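Ifi204 (Mus musculus domesticus, PDB 5YZW) probably acts as an interferon-inducible DNA sensor of the PYHIN family, recognising DNA through HIN domains such as this one, each built from two OB folds. Local coordinates at residues P10-V15 and I62-D67; T51-K56 and Y78-V83. All blocks are in the same frame, centred on the assembly; numbering follows the deposited sequence. Where two conformers were deposited one is given.

Contact 1: residues P10-V15 and I62-D67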
loop_
_atom_site.group_PDB
_atom_site.type_symbol
_atom_site.label_atom_id
_atom_site.label_comp_id
_atom_site.label_asym_id
_atom_site.label_seq_id
_atom_site.Cartn_x
_atom_site.Cartn_y
_atom_site.Cartn_z
ATOM N N PRO A 10 14.862 17.842 -0.771
ATOM C CA PRO A 10 13.866 17.172 0.091
ATOM C C PRO A 10 12.393 17.439 -0.268
ATOM O O PRO A 10 12.056 18.541 -0.708
ATOM C CB PRO A 10 14.177 17.741 1.475
ATOM C CG PRO A 10 14.695 19.196 1.179
ATOM C CD PRO A 10 15.350 19.120 -0.199
ATOM N N LYS A 11 11.539 16.423 -0.103
ATOM C CA LYS A 11 10.087 16.589 -0.172
ATOM C C LYS A 11 9.539 16.643 1.247
ATOM O O LYS A 11 9.813 15.748 2.057
ATOM C CB LYS A 11 9.399 15.443 -0.936
ATOM C CG LYS A 11 7.900 15.728 -1.273
ATOM C CD LYS A 11 7.143 14.484 -1.882
ATOM C CE LYS A 11 7.809 14.006 -3.148
ATOM N NZ LYS A 11 7.882 15.098 -4.169
ATOM N N GLN A 12 8.748 17.668 1.537
ATOM C CA GLN A 12 8.223 17.910 2.877
ATOM C C GLN A 12 6.787 17.428 2.923
ATOM O O GLN A 12 5.937 17.959 2.205
ATOM C CB GLN A 12 8.279 19.398 3.247
ATOM C CG GLN A 12 9.543 19.834 3.934
ATOM C CD GLN A 12 9.471 21.279 4.406
ATOM O OE1 GLN A 12 8.379 21.845 4.552
ATOM N NE2 GLN A 12 10.635 21.876 4.675
ATOM N N VAL A 13 6.511 16.430 3.768
ATOM C CA VAL A 13 5.207 15.769 3.756
ATOM C C VAL A 13 4.683 15.546 5.168
ATOM O O VAL A 13 5.435 15.488 6.144
ATOM C CB VAL A 13 5.227 14.418 2.988
ATOM C CG1 VAL A 13 5.687 14.619 1.569
ATOM C CG2 VAL A 13 6.143 13.405 3.685
ATOM N N MET A 14 3.366 15.394 5.254
ATOM C CA MET A 14 2.730 14.868 6.447
ATOM C C MET A 14 2.415 13.389 6.243
ATOM O O MET A 14 1.874 13.003 5.207
ATOM C CB MET A 14 1.448 15.624 6.782
ATOM C CG MET A 14 0.955 15.260 8.177
ATOM S SD MET A 14 -0.605 15.996 8.656
ATOM C CE MET A 14 -0.054 17.548 9.390
ATOM N N VAL A 15 2.774 12.572 7.230
ATOM C CA VAL A 15 2.425 11.151 7.250
ATOM C C VAL A 15 0.936 11.004 7.522
ATOM O O VAL A 15 0.433 11.495 8.535
ATOM C CB VAL A 15 3.246 10.414 8.315
ATOM C CG1 VAL A 15 2.891 8.926 8.320
ATOM C CG2 VAL A 15 4.739 10.642 8.085
ATOM N N ILE A 62 5.356 15.435 10.616
ATOM C CA ILE A 62 5.789 16.113 9.398
ATOM C C ILE A 62 7.274 15.829 9.212
ATOM O O ILE A 62 8.050 15.895 10.172
ATOM C CB ILE A 62 5.474 17.616 9.454
ATOM C CG1 ILE A 62 3.962 17.791 9.605
ATOM C CG2 ILE A 62 5.868 18.288 8.170
ATOM C CD1 ILE A 62 3.563 19.180 10.034
ATOM N N ILE A 63 7.657 15.429 7.993
ATOM C CA ILE A 63 8.981 14.865 7.741
ATOM C C ILE A 63 9.491 15.376 6.397
ATOM O O ILE A 63 8.727 15.878 5.568
ATOM C CB ILE A 63 8.973 13.298 7.768
ATOM C CG1 ILE A 63 8.098 12.736 6.654
ATOM C CG2 ILE A 63 8.518 12.753 9.128
ATOM C CD1 ILE A 63 8.045 11.172 6.589
ATOM N N ALA A 64 10.806 15.261 6.195
ATOM C CA ALA A 64 11.459 15.700 4.961
ATOM C C ALA A 64 12.151 14.486 4.352
ATOM O O ALA A 64 12.945 13.825 5.027
ATOM C CB ALA A 64 12.458 16.851 5.240
ATOM N N ILE A 65 11.829 14.161 3.101
ATOM C CA ILE A 65 12.334 12.946 2.462
ATOM C C ILE A 65 13.322 13.338 1.365
ATOM O O ILE A 65 12.957 14.060 0.432
ATOM C CB ILE A 65 11.198 12.088 1.877
ATOM C CG1 ILE A 65 10.180 11.692 2.957
ATOM C CG2 ILE A 65 11.782 10.846 1.212
ATOM C CD1 ILE A 65 8.965 10.900 2.396
ATOM N N SER A 66 14.546 12.819 1.440
ATOM C CA SER A 66 15.553 13.068 0.413
ATOM C C SER A 66 16.090 11.761 -0.160
ATOM O O SER A 66 15.833 10.680 0.364
ATOM C CB SER A 66 16.715 13.906 0.980
ATOM O OG SER A 66 16.224 15.008 1.714
ATOM N N ASP A 67 16.897 11.910 -1.213
ATOM C CA ASP A 67 17.479 10.804 -1.961
ATOM C C ASP A 67 16.526 9.623 -2.061
ATOM O O ASP A 67 16.844 8.536 -1.560
ATOM C CB ASP A 67 18.804 10.374 -1.328
ATOM C CG ASP A 67 19.850 11.480 -1.367
ATOM O OD1 ASP A 67 20.305 11.832 -2.481
ATOM O OD2 ASP A 67 20.207 12.005 -0.291
#
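K11 and I65 face each other as a hydrogen-bonded antiparallel pair, one of two such pairs joining strands 11-25 and 62-71 in the first OB-fold barrel of the HIN domain. Each residue both gives and takes a bond: K11 N reaches I65 O at 2.8 Å, and I65 N reaches K11 O at the same length, each donor tilted moderately out of the carbonyl plane. Two residues along, V13 N to I63 O and I63 N to V13 O are both 2.9 Å and run almost straight into the carbonyl (C=O...N 165° and 167°). The same four oxygens also receive CA-H contacts from P10, A64, Q12 and I62. In the non-hydrogen-bonded pairs the amide groups look outward: M14 bonds to the backbone of A38 on strand 30-38, A64 to that of S84. K11, V13, I63 and I65 share one face of the sheet, where V13 CG2, wedged between its own N and carbonyl carbon, meets I63 CG1 at 3.6 Å and the end of I65 crosswise. K11 leads its chain off to a cation-pi contact with F44 and a weak bond to Y68 OH. On the other face I62 lies against M14 and also touches V88 and M92; an alanine here would probably take from M14 CE its contact with the isoleucine end and open a gap beside V88 and M92. M14 bends at its last torsion (chi3 -89°), bringing CE within 4.0 Å of I62 CD1.

Contact 2: residues T51-K56 and Y78-V83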
loop_
_atom_site.group_PDB
_atom_site.type_symbol
_atom_site.label_atom_id
_atom_site.label_comp_id
_atom_site.label_asym_id
_atom_site.label_seq_id
_atom_site.Cartn_x
_atom_site.Cartn_y
_atom_site.Cartn_z
ATOM N N THR A 51 13.494 -0.154 7.936
ATOM C CA THR A 51 12.412 -0.050 8.902
ATOM C C THR A 51 12.849 0.588 10.204
ATOM O O THR A 51 12.002 0.785 11.089
ATOM C CB THR A 51 11.774 -1.433 9.137
ATOM O OG1 THR A 51 12.770 -2.362 9.583
ATOM C CG2 THR A 51 11.185 -1.930 7.829
ATOM N N ALA A 52 14.125 0.966 10.340
ATOM C CA ALA A 52 14.472 1.843 11.452
ATOM C C ALA A 52 13.617 3.102 11.427
ATOM O O ALA A 52 13.328 3.684 12.479
ATOM C CB ALA A 52 15.961 2.211 11.427
ATOM N N LEU A 53 13.165 3.502 10.243
ATOM C CA LEU A 53 12.340 4.694 10.079
ATOM C C LEU A 53 10.933 4.550 10.656
ATOM O O LEU A 53 10.176 5.529 10.612
ATOM C CB LEU A 53 12.262 5.047 8.594
ATOM C CG LEU A 53 13.541 5.659 8.024
ATOM C CD1 LEU A 53 13.438 5.837 6.510
ATOM C CD2 LEU A 53 13.774 7.002 8.692
ATOM N N LYS A 54 10.565 3.372 11.184
ATOM C CA LYS A 54 9.259 3.205 11.819
ATOM C C LYS A 54 8.980 4.313 12.839
ATOM O O LYS A 54 7.862 4.838 12.908
ATOM C CB LYS A 54 9.187 1.819 12.473
ATOM C CG LYS A 54 7.950 1.537 13.316
ATOM C CD LYS A 54 8.162 0.252 14.141
ATOM C CE LYS A 54 6.964 -0.055 15.019
ATOM N NZ LYS A 54 7.018 -1.438 15.572
ATOM N N SER A 55 9.992 4.713 13.614
ATOM C CA SER A 55 9.801 5.776 14.603
ATOM C C SER A 55 9.482 7.135 13.992
ATOM O O SER A 55 9.040 8.026 14.719
ATOM C CB SER A 55 11.042 5.923 15.488
ATOM O OG SER A 55 12.168 6.283 14.711
ATOM N N LYS A 56 9.684 7.334 12.696
ATOM C CA LYS A 56 9.369 8.624 12.093
ATOM C C LYS A 56 8.104 8.629 11.246
ATOM O O LYS A 56 7.518 9.702 11.028
ATOM C CB LYS A 56 10.553 9.110 11.247
ATOM C CG LYS A 56 11.717 9.564 12.136
ATOM C CD LYS A 56 12.966 9.861 11.334
ATOM C CE LYS A 56 14.175 9.996 12.256
ATOM N NZ LYS A 56 15.373 10.421 11.478
ATOM N N TYR A 78 15.428 3.935 0.994
ATOM C CA TYR A 78 16.317 2.819 1.282
ATOM C C TYR A 78 17.196 3.007 2.516
ATOM O O TYR A 78 17.815 2.034 2.961
ATOM C CB TYR A 78 17.203 2.552 0.058
ATOM C CG TYR A 78 16.424 1.936 -1.085
ATOM C CD1 TYR A 78 16.099 0.587 -1.069
ATOM C CD2 TYR A 78 15.982 2.706 -2.159
ATOM C CE1 TYR A 78 15.382 0.018 -2.095
ATOM C CE2 TYR A 78 15.255 2.134 -3.204
ATOM C CZ TYR A 78 14.959 0.792 -3.157
ATOM O OH TYR A 78 14.234 0.198 -4.169
ATOM N N ARG A 79 17.277 4.211 3.080
ATOM C CA ARG A 79 18.178 4.482 4.202
ATOM C C ARG A 79 17.523 5.409 5.216
ATOM O O ARG A 79 16.800 6.335 4.843
ATOM C CB ARG A 79 19.494 5.139 3.744
ATOM C CG ARG A 79 20.389 4.259 2.880
ATOM C CD ARG A 79 21.236 5.107 1.915
ATOM N NE ARG A 79 21.323 4.485 0.590
ATOM C CZ ARG A 79 20.589 4.842 -0.466
ATOM N NH1 ARG A 79 19.706 5.829 -0.366
ATOM N NH2 ARG A 79 20.738 4.214 -1.626
ATOM N N ALA A 80 17.831 5.185 6.499
ATOM C CA ALA A 80 17.368 6.074 7.562
ATOM C C ALA A 80 17.801 7.526 7.329
ATOM O O ALA A 80 17.050 8.460 7.639
ATOM C CB ALA A 80 17.887 5.580 8.919
ATOM N N SER A 81 18.998 7.738 6.770
ATOM C CA SER A 81 19.490 9.099 6.537
ATOM C C SER A 81 18.632 9.886 5.552
ATOM O O SER A 81 18.812 11.106 5.442
ATOM C CB SER A 81 20.937 9.076 6.022
ATOM O OG SER A 81 21.099 8.063 5.041
ATOM N N CYS A 82 17.707 9.228 4.847
ATOM C CA CYS A 82 16.879 9.914 3.861
ATOM C C CYS A 82 15.837 10.829 4.494
ATOM O O CYS A 82 15.261 11.663 3.790
ATOM C CB CYS A 82 16.136 8.896 2.966
ATOM S SG CYS A 82 17.173 7.740 2.010
ATOM N N VAL A 83 15.538 10.660 5.781
ATOM C CA VAL A 83 14.373 11.284 6.404
ATOM C C VAL A 83 14.811 12.041 7.655
ATOM O O VAL A 83 15.588 11.521 8.460
ATOM C CB VAL A 83 13.299 10.231 6.764
ATOM C CG1 VAL A 83 12.075 10.906 7.363
ATOM C CG2 VAL A 83 12.905 9.381 5.524
#
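Two short 3-10 turns, 51-55 and 80-82, meet where loops of the first OB barrel come together, and L53 is the side chain that bridges them. Its CG stands anti to its own carbonyl carbon (chi1 -74°), and the two methyls fork over A80 and V83, at the second turn and the start of strand 83-84: CD1 lies 3.7 Å from V83 CG2, while CD2 rests 3.7 Å from A80 O and also near V83 CB. L53 and V83 also both touch I77 of strand 74-77. In the OB fold these turns belong to connections between barrel strands: the 51-55 turn leads from strand 43-48 toward strand 62-71, and the turn at 80-82 links strand 74-77 to strand 83-84. D50 serves both, its two carboxylate oxygens accepting from A52 N and A80 N. K56 N bonds to L53 O and C82 N to R79 O, i to i-3 bonds at the turns. K56 follows the first turn and stretches its chain fully beyond CG, passing V83 CG1 with CD at 4.2 Å. At its end K56 NZ makes a weak hydrogen bond to V83 O, 3.2 Å long.

From the N terminus, 10-15 comes first, then 51-56, 62-67 and finally 78-83, so the two contacts cross: the segments alternate, 51-56 falling between the two halves of contact 1 and 62-67 between those of contact 2. Contact 1 closes a loop of 46 residues that carries the rest of strand 11-25, strands 30-38 and 43-48 and the 51-55 turn; contact 2 closes 21 residues holding strands 62-71 and 74-77. Their centres lie about 11 Å apart, and they touch directly. S66 N and C82 O, 2.7 Å apart, probably hydrogen-bond, and I63 CG2 packs on K56 O. Strand 62-71 is thus tied to strand 11-25 and also to strand 83-84 and the turn that leads into it.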